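Local structure of trilobed Protease (Pyrococcus furiosus, 2GOP) at residues A15-P20 and L323-T328; V27-T32 and Q335-N340. The protein forms the beta-propeller domain of a trilobed protease, an enzyme that probably cleaves peptides or proteins. All blocks are in the same frame, centred on the assembly; numbering follows the deposited sequence.

Contact 1. Residues A15-P20 and L323-T328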
ATOM      1  N   ALA A  15     -20.187   3.947  19.075  1.00 53.01           N
ATOM      2  CA  ALA A  15     -19.004   3.291  19.607  1.00 50.95           C
ATOM      3  C   ALA A  15     -18.305   2.621  18.437  1.00 46.68           C
ATOM      4  O   ALA A  15     -18.938   1.905  17.667  1.00 44.10           O
ATOM      5  CB  ALA A  15     -19.393   2.267  20.648  1.00 47.30           C
ATOM      6  N   TYR A  16     -17.006   2.869  18.299  1.00 45.31           N
ATOM      7  CA  TYR A  16     -16.231   2.331  17.188  1.00 45.62           C
ATOM      8  C   TYR A  16     -15.213   1.321  17.704  1.00 45.64           C
ATOM      9  O   TYR A  16     -14.278   1.683  18.419  1.00 43.80           O
ATOM     10  CB  TYR A  16     -15.539   3.465  16.429  1.00 46.68           C
ATOM     11  CG  TYR A  16     -16.508   4.431  15.790  1.00 46.42           C
ATOM     12  CD1 TYR A  16     -17.113   4.137  14.570  1.00 47.51           C
ATOM     13  CD2 TYR A  16     -16.835   5.633  16.411  1.00 48.20           C
ATOM     14  CE1 TYR A  16     -18.020   5.023  13.981  1.00 48.26           C
ATOM     15  CE2 TYR A  16     -17.742   6.519  15.837  1.00 48.87           C
ATOM     16  CZ  TYR A  16     -18.332   6.211  14.622  1.00 48.74           C
ATOM     17  OH  TYR A  16     -19.220   7.097  14.043  1.00 48.27           O
ATOM     18  N   LEU A  17     -15.403   0.059  17.321  1.00 44.20           N
ATOM     19  CA  LEU A  17     -14.587  -1.049  17.806  1.00 44.33           C
ATOM     20  C   LEU A  17     -13.456  -1.371  16.833  1.00 43.42           C
ATOM     21  O   LEU A  17     -13.662  -1.395  15.624  1.00 42.37           O
ATOM     22  CB  LEU A  17     -15.438  -2.304  18.000  1.00 43.47           C
ATOM     23  CG  LEU A  17     -16.149  -2.464  19.351  1.00 48.49           C
ATOM     24  CD1 LEU A  17     -17.049  -1.298  19.671  1.00 49.86           C
ATOM     25  CD2 LEU A  17     -16.921  -3.751  19.350  1.00 45.40           C
ATOM     26  N   SER A  18     -12.275  -1.661  17.368  1.00 41.11           N
ATOM     27  CA  SER A  18     -11.146  -2.036  16.525  1.00 40.79           C
ATOM     28  C   SER A  18     -10.227  -3.005  17.242  1.00 39.42           C
ATOM     29  O   SER A  18     -10.277  -3.143  18.460  1.00 38.58           O
ATOM     30  CB  SER A  18     -10.357  -0.797  16.074  1.00 41.80           C
ATOM     31  OG  SER A  18      -9.908  -0.024  17.175  1.00 40.00           O
ATOM     32  N   ASP A  19      -9.416  -3.697  16.450  1.00 38.05           N
ATOM     33  CA  ASP A  19      -8.313  -4.508  16.945  1.00 37.49           C
ATOM     34  C   ASP A  19      -8.726  -5.596  17.948  1.00 35.93           C
ATOM     35  O   ASP A  19      -8.275  -5.592  19.116  1.00 38.60           O
ATOM     36  CB  ASP A  19      -7.243  -3.601  17.548  1.00 36.10           C
ATOM     37  CG  ASP A  19      -5.870  -4.249  17.575  1.00 37.98           C
ATOM     38  OD1 ASP A  19      -5.737  -5.407  17.107  1.00 37.46           O
ATOM     39  OD2 ASP A  19      -4.923  -3.592  18.066  1.00 40.43           O
ATOM     40  N   PRO A  20      -9.525  -6.571  17.484  1.00 38.05           N
ATOM     41  CA  PRO A  20      -9.972  -7.671  18.360  1.00 37.55           C
ATOM     42  C   PRO A  20      -8.834  -8.632  18.667  1.00 39.48           C
ATOM     43  O   PRO A  20      -8.030  -8.949  17.796  1.00 36.49           O
ATOM     44  CB  PRO A  20     -11.036  -8.378  17.528  1.00 38.13           C
ATOM     45  CG  PRO A  20     -10.639  -8.114  16.118  1.00 39.10           C
ATOM     46  CD  PRO A  20     -10.023  -6.733  16.109  1.00 36.74           C
ATOM     47  N   LEU A 323     -22.907  -1.082  12.399  1.00 45.43           N
ATOM     48  CA  LEU A 323     -21.486  -0.902  12.640  1.00 45.18           C
ATOM     49  C   LEU A 323     -20.913  -2.177  13.242  1.00 42.93           C
ATOM     50  O   LEU A 323     -21.624  -2.961  13.866  1.00 42.62           O
ATOM     51  CB  LEU A 323     -21.226   0.274  13.591  1.00 46.09           C
ATOM     52  CG  LEU A 323     -21.166   1.675  12.987  1.00 46.92           C
ATOM     53  CD1 LEU A 323     -21.052   2.710  14.098  1.00 46.38           C
ATOM     54  CD2 LEU A 323     -19.997   1.779  12.011  1.00 44.78           C
ATOM     55  N   ARG A 324     -19.624  -2.382  13.041  1.00 43.16           N
ATOM     56  CA  ARG A 324     -18.942  -3.547  13.585  1.00 43.93           C
ATOM     57  C   ARG A 324     -19.185  -3.745  15.086  1.00 43.88           C
ATOM     58  O   ARG A 324     -19.176  -2.788  15.865  1.00 43.14           O
ATOM     59  CB  ARG A 324     -17.441  -3.486  13.295  1.00 44.65           C
ATOM     60  CG  ARG A 324     -16.748  -2.235  13.803  1.00 47.06           C
ATOM     61  CD  ARG A 324     -15.532  -1.886  12.968  1.00 48.31           C
ATOM     62  NE  ARG A 324     -14.978  -0.583  13.337  1.00 48.31           N
ATOM     63  CZ  ARG A 324     -15.355   0.590  12.832  1.00 49.40           C
ATOM     64  NH1 ARG A 324     -16.308   0.679  11.916  1.00 49.70           N
ATOM     65  NH2 ARG A 324     -14.761   1.694  13.251  1.00 51.31           N
ATOM     66  N   GLU A 325     -19.427  -5.002  15.451  1.00 42.76           N
ATOM     67  CA  GLU A 325     -19.492  -5.457  16.840  1.00 42.90           C
ATOM     68  C   GLU A 325     -18.596  -6.698  16.971  1.00 41.92           C
ATOM     69  O   GLU A 325     -18.164  -7.267  15.967  1.00 38.93           O
ATOM     70  CB  GLU A 325     -20.926  -5.819  17.221  1.00 43.60           C
ATOM     71  CG  GLU A 325     -21.935  -4.659  17.179  1.00 42.39           C
ATOM     72  CD  GLU A 325     -21.828  -3.696  18.359  1.00 42.84           C
ATOM     73  OE1 GLU A 325     -21.119  -3.997  19.345  1.00 40.40           O
ATOM     74  OE2 GLU A 325     -22.468  -2.624  18.294  1.00 39.80           O
ATOM     75  N   LEU A 326     -18.333  -7.117  18.200  1.00 40.98           N
ATOM     76  CA  LEU A 326     -17.481  -8.269  18.463  1.00 42.16           C
ATOM     77  C   LEU A 326     -18.292  -9.557  18.490  1.00 40.28           C
ATOM     78  O   LEU A 326     -19.388  -9.618  19.064  1.00 39.16           O
ATOM     79  CB  LEU A 326     -16.752  -8.097  19.797  1.00 43.17           C
ATOM     80  CG  LEU A 326     -15.485  -8.932  20.010  1.00 43.41           C
ATOM     81  CD1 LEU A 326     -14.336  -8.376  19.216  1.00 43.59           C
ATOM     82  CD2 LEU A 326     -15.133  -8.974  21.485  1.00 46.75           C
ATOM     83  N   PHE A 327     -17.731 -10.590  17.870  1.00 39.76           N
ATOM     84  CA  PHE A 327     -18.339 -11.915  17.811  1.00 40.44           C
ATOM     85  C   PHE A 327     -17.271 -12.943  18.132  1.00 41.56           C
ATOM     86  O   PHE A 327     -16.093 -12.711  17.871  1.00 40.01           O
ATOM     87  CB  PHE A 327     -18.874 -12.199  16.400  1.00 39.94           C
ATOM     88  CG  PHE A 327     -20.048 -11.345  15.993  1.00 38.85           C
ATOM     89  CD1 PHE A 327     -19.856 -10.052  15.530  1.00 39.47           C
ATOM     90  CD2 PHE A 327     -21.341 -11.844  16.047  1.00 39.88           C
ATOM     91  CE1 PHE A 327     -20.933  -9.265  15.145  1.00 40.54           C
ATOM     92  CE2 PHE A 327     -22.429 -11.062  15.660  1.00 40.41           C
ATOM     93  CZ  PHE A 327     -22.226  -9.779  15.210  1.00 41.19           C
ATOM     94  N   THR A 328     -17.683 -14.080  18.688  1.00 43.80           N
ATOM     95  CA  THR A 328     -16.789 -15.230  18.823  1.00 45.05           C
ATOM     96  C   THR A 328     -17.293 -16.388  17.974  1.00 46.43           C
ATOM     97  O   THR A 328     -18.438 -16.405  17.523  1.00 45.03           O
ATOM     98  CB  THR A 328     -16.614 -15.711  20.294  1.00 47.06           C
ATOM     99  OG1 THR A 328     -17.888 -16.003  20.876  1.00 44.77           O
ATOM    100  CG2 THR A 328     -15.887 -14.657  21.144  1.00 48.22           C
TER
HETATM  101  O   HOH W   1     -18.209  -0.281  15.919  1.00 53.17           O
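CG of R324 stands between its backbone N and carbonyl carbon (chi1 56°), and the chain runs extended from there to NE, which brings the guanidinium to the backbone of L17. NE donates to L17 O at 2.8 Å, a moderately bent bond (N-H...O angle 143°) that lies in the carbonyl plane and close to the plane of the guanidinium. R324 NH2 comes to the edge of the Y16 ring, 3.6 Å from CD1, rather than over its face; NH1 makes a salt bridge to E318. On the same ring, L323 CD1 lies 3.8 Å from Y16 CE1. A water joins the two backbones, donating to A15 O and R324 O and accepting from L17 N. Further along, L17 CD2 lies against the chain at E325 and L326, while L326 turns CD1 onto P20 CB (3.7 Å). The strand axes approach to 7.7 Å at their closest and are inclined at 42°, and no backbone-to-backbone hydrogen bond links the segments. Each strand pairs within its own sheet, 16-23 with strand 26-35 and 325-329 with strand 313-318, whose L316 touches both L17 and L326.

Contact 2. Residues V27-T32 and Q335-N340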
ATOM      1  N   VAL A  27     -11.052 -12.006  25.856  1.00 45.72           N
ATOM      2  CA  VAL A  27     -11.034 -11.237  24.623  1.00 45.08           C
ATOM      3  C   VAL A  27     -10.754  -9.793  25.014  1.00 45.15           C
ATOM      4  O   VAL A  27     -11.079  -9.372  26.127  1.00 43.19           O
ATOM      5  CB  VAL A  27     -12.359 -11.347  23.835  1.00 45.72           C
ATOM      6  CG1 VAL A  27     -12.649 -12.805  23.506  1.00 47.59           C
ATOM      7  CG2 VAL A  27     -13.512 -10.735  24.609  1.00 46.31           C
ATOM      8  N   ALA A  28     -10.117  -9.052  24.114  1.00 45.06           N
ATOM      9  CA  ALA A  28      -9.950  -7.613  24.282  1.00 44.43           C
ATOM     10  C   ALA A  28     -10.102  -6.907  22.948  1.00 47.15           C
ATOM     11  O   ALA A  28      -9.963  -7.515  21.875  1.00 45.27           O
ATOM     12  CB  ALA A  28      -8.591  -7.275  24.903  1.00 42.69           C
ATOM     13  N   TYR A  29     -10.391  -5.614  23.036  1.00 45.48           N
ATOM     14  CA  TYR A  29     -10.578  -4.775  21.865  1.00 44.17           C
ATOM     15  C   TYR A  29     -10.509  -3.316  22.261  1.00 43.00           C
ATOM     16  O   TYR A  29     -10.563  -2.976  23.447  1.00 43.07           O
ATOM     17  CB  TYR A  29     -11.924  -5.070  21.185  1.00 42.69           C
ATOM     18  CG  TYR A  29     -13.114  -4.973  22.099  1.00 42.17           C
ATOM     19  CD1 TYR A  29     -13.489  -6.052  22.895  1.00 41.46           C
ATOM     20  CD2 TYR A  29     -13.873  -3.800  22.175  1.00 43.89           C
ATOM     21  CE1 TYR A  29     -14.574  -5.978  23.725  1.00 41.54           C
ATOM     22  CE2 TYR A  29     -14.966  -3.715  23.015  1.00 40.36           C
ATOM     23  CZ  TYR A  29     -15.311  -4.809  23.786  1.00 43.54           C
ATOM     24  OH  TYR A  29     -16.397  -4.745  24.621  1.00 42.44           O
ATOM     25  N   VAL A  30     -10.405  -2.455  21.253  1.00 43.69           N
ATOM     26  CA  VAL A  30     -10.414  -1.022  21.468  1.00 43.96           C
ATOM     27  C   VAL A  30     -11.833  -0.495  21.195  1.00 43.59           C
ATOM     28  O   VAL A  30     -12.428  -0.779  20.150  1.00 42.04           O
ATOM     29  CB  VAL A  30      -9.375  -0.295  20.570  1.00 44.30           C
ATOM     30  CG1 VAL A  30      -9.415   1.195  20.815  1.00 41.78           C
ATOM     31  CG2 VAL A  30      -7.977  -0.834  20.834  1.00 42.78           C
ATOM     32  N   LEU A  31     -12.365   0.237  22.174  1.00 42.43           N
ATOM     33  CA  LEU A  31     -13.641   0.931  22.062  1.00 43.54           C
ATOM     34  C   LEU A  31     -13.317   2.414  21.922  1.00 43.52           C
ATOM     35  O   LEU A  31     -12.665   2.984  22.801  1.00 43.42           O
ATOM     36  CB  LEU A  31     -14.488   0.691  23.326  1.00 43.62           C
ATOM     37  CG  LEU A  31     -15.841   1.406  23.456  1.00 43.21           C
ATOM     38  CD1 LEU A  31     -16.723   1.149  22.262  1.00 45.45           C
ATOM     39  CD2 LEU A  31     -16.556   0.990  24.739  1.00 46.37           C
ATOM     40  N   THR A  32     -13.736   3.024  20.812  1.00 43.92           N
ATOM     41  CA  THR A  32     -13.507   4.450  20.580  1.00 44.92           C
ATOM     42  C   THR A  32     -14.843   5.189  20.554  1.00 45.67           C
ATOM     43  O   THR A  32     -15.804   4.742  19.923  1.00 43.91           O
ATOM     44  CB  THR A  32     -12.726   4.726  19.264  1.00 46.19           C
ATOM     45  OG1 THR A  32     -11.462   4.044  19.283  1.00 42.83           O
ATOM     46  CG2 THR A  32     -12.492   6.229  19.085  1.00 43.41           C
ATOM     47  N   GLN A 335     -22.702 -13.395  19.498  1.00 45.94           N
ATOM     48  CA  GLN A 335     -22.437 -11.967  19.549  1.00 45.51           C
ATOM     49  C   GLN A 335     -22.074 -11.571  20.972  1.00 46.18           C
ATOM     50  O   GLN A 335     -22.823 -11.866  21.910  1.00 46.46           O
ATOM     51  CB  GLN A 335     -23.652 -11.178  19.082  1.00 44.70           C
ATOM     52  CG  GLN A 335     -23.356  -9.700  18.866  1.00 45.18           C
ATOM     53  CD  GLN A 335     -24.480  -8.962  18.170  1.00 46.26           C
ATOM     54  OE1 GLN A 335     -25.349  -9.571  17.542  1.00 45.12           O
ATOM     55  NE2 GLN A 335     -24.464  -7.636  18.274  1.00 43.95           N
ATOM     56  N   LEU A 336     -20.939 -10.886  21.132  1.00 44.66           N
ATOM     57  CA  LEU A 336     -20.465 -10.476  22.458  1.00 44.95           C
ATOM     58  C   LEU A 336     -20.752  -9.025  22.826  1.00 44.47           C
ATOM     59  O   LEU A 336     -20.886  -8.710  24.008  1.00 45.04           O
ATOM     60  CB  LEU A 336     -18.964 -10.724  22.594  1.00 45.12           C
ATOM     61  CG  LEU A 336     -18.519 -12.178  22.678  1.00 49.15           C
ATOM     62  CD1 LEU A 336     -17.039 -12.213  23.037  1.00 53.87           C
ATOM     63  CD2 LEU A 336     -19.336 -12.966  23.686  1.00 50.09           C
ATOM     64  N   THR A 337     -20.799  -8.136  21.837  1.00 45.40           N
ATOM     65  CA  THR A 337     -21.062  -6.718  22.096  1.00 44.06           C
ATOM     66  C   THR A 337     -22.300  -6.247  21.339  1.00 42.90           C
ATOM     67  O   THR A 337     -22.659  -6.806  20.306  1.00 41.25           O
ATOM     68  CB  THR A 337     -19.854  -5.813  21.724  1.00 43.67           C
ATOM     69  OG1 THR A 337     -19.629  -5.848  20.311  1.00 42.87           O
ATOM     70  CG2 THR A 337     -18.592  -6.252  22.441  1.00 42.35           C
ATOM     71  N   ASP A 338     -22.952  -5.220  21.875  1.00 43.04           N
ATOM     72  CA  ASP A 338     -24.094  -4.590  21.208  1.00 44.61           C
ATOM     73  C   ASP A 338     -24.138  -3.097  21.534  1.00 44.00           C
ATOM     74  O   ASP A 338     -25.197  -2.528  21.777  1.00 39.89           O
ATOM     75  CB  ASP A 338     -25.398  -5.294  21.596  1.00 45.66           C
ATOM     76  CG  ASP A 338     -25.662  -5.284  23.103  1.00 47.45           C
ATOM     77  OD1 ASP A 338     -24.803  -4.822  23.877  1.00 47.81           O
ATOM     78  OD2 ASP A 338     -26.743  -5.743  23.514  1.00 51.72           O
ATOM     79  N   TYR A 339     -22.963  -2.473  21.532  1.00 45.74           N
ATOM     80  CA  TYR A 339     -22.812  -1.086  21.974  1.00 46.71           C
ATOM     81  C   TYR A 339     -23.780  -0.166  21.253  1.00 49.82           C
ATOM     82  O   TYR A 339     -24.456   0.659  21.871  1.00 51.97           O
ATOM     83  CB  TYR A 339     -21.374  -0.611  21.744  1.00 44.64           C
ATOM     84  CG  TYR A 339     -20.386  -1.151  22.753  1.00 42.28           C
ATOM     85  CD1 TYR A 339     -20.343  -0.640  24.052  1.00 42.87           C
ATOM     86  CD2 TYR A 339     -19.491  -2.162  22.416  1.00 40.98           C
ATOM     87  CE1 TYR A 339     -19.435  -1.125  24.990  1.00 41.11           C
ATOM     88  CE2 TYR A 339     -18.589  -2.656  23.345  1.00 38.13           C
ATOM     89  CZ  TYR A 339     -18.562  -2.133  24.632  1.00 38.18           C
ATOM     90  OH  TYR A 339     -17.664  -2.615  25.553  1.00 39.49           O
ATOM     91  N   ASN A 340     -23.870  -0.330  19.943  1.00 51.14           N
ATOM     92  CA  ASN A 340     -24.637   0.596  19.116  1.00 51.70           C
ATOM     93  C   ASN A 340     -26.119   0.287  18.976  1.00 52.64           C
ATOM     94  O   ASN A 340     -26.885   1.142  18.528  1.00 52.13           O
ATOM     95  CB  ASN A 340     -23.968   0.710  17.754  1.00 51.07           C
ATOM     96  CG  ASN A 340     -22.638   1.377  17.857  1.00 48.98           C
ATOM     97  OD1 ASN A 340     -22.562   2.542  18.242  1.00 44.66           O
ATOM     98  ND2 ASN A 340     -21.571   0.640  17.574  1.00 50.18           N
TER
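Y29 and Y339 reach for each other from opposite directions, and their hydroxyls meet at 2.6 Å between the two OH atoms, a short hydrogen bond in which either could be the donor. Each OH lies at the edge of the other ring, near its plane, and the rings also touch along their rims, Y29 CE2 lying 3.8 Å from Y339 CE2. A face of Y339 is taken by L31, whose CG, anti to the backbone N (chi1 176°), carries CD1 over the ring centre, 4.2 Å from the centroid and only 3° off the normal, in a CH-pi contact; L31 CD2 reaches CE1 of Y339 at 3.6 Å. The two segments run nearly alongside, 9° apart in direction, but their backbones stand well apart, and side chains rather than backbone bonds fill the interval. This is consistent with the open Velcro topology of the propeller, in which the loop after the last strand of the last blade packs against the first blade without adding a strand to its sheet. An alanine in place of Y339 is likely to deprive the buried Y29 hydroxyl of this partner and open a gap over L31. T337 presents CG2 to Y29 OH (3.4 Å), while its OG1 bonds to E325 and L326 N. Within the loop, Q335 NE2 donates to T337 O (2.8 Å). Towards the other end, V27 CG2 and L336 CD1 meet tip to tip at 4.1 Å.

Overall arrangement
Both contacts are buried and lie at the junction of the first and last blades, their centres about 5 Å apart. Contact 1 joins strand 16-23 to strand 325-329 and its approach; contact 2 joins the next strand of the first blade, 26-35, to the loop after strand 333-335. Contact 1 is the larger and adds an arginine-carbonyl bond and a bridging water to its apolar packing, whereas contact 2 is made by side chains alone, aromatic and aliphatic, with one hydroxyl pair. E325 of contact 1 is the shared residue: besides T337, its carboxylate also accepts from Y339 N and N340 N of contact 2. Within the first blade, Y16 N bonds T32 O of the neighbouring strand.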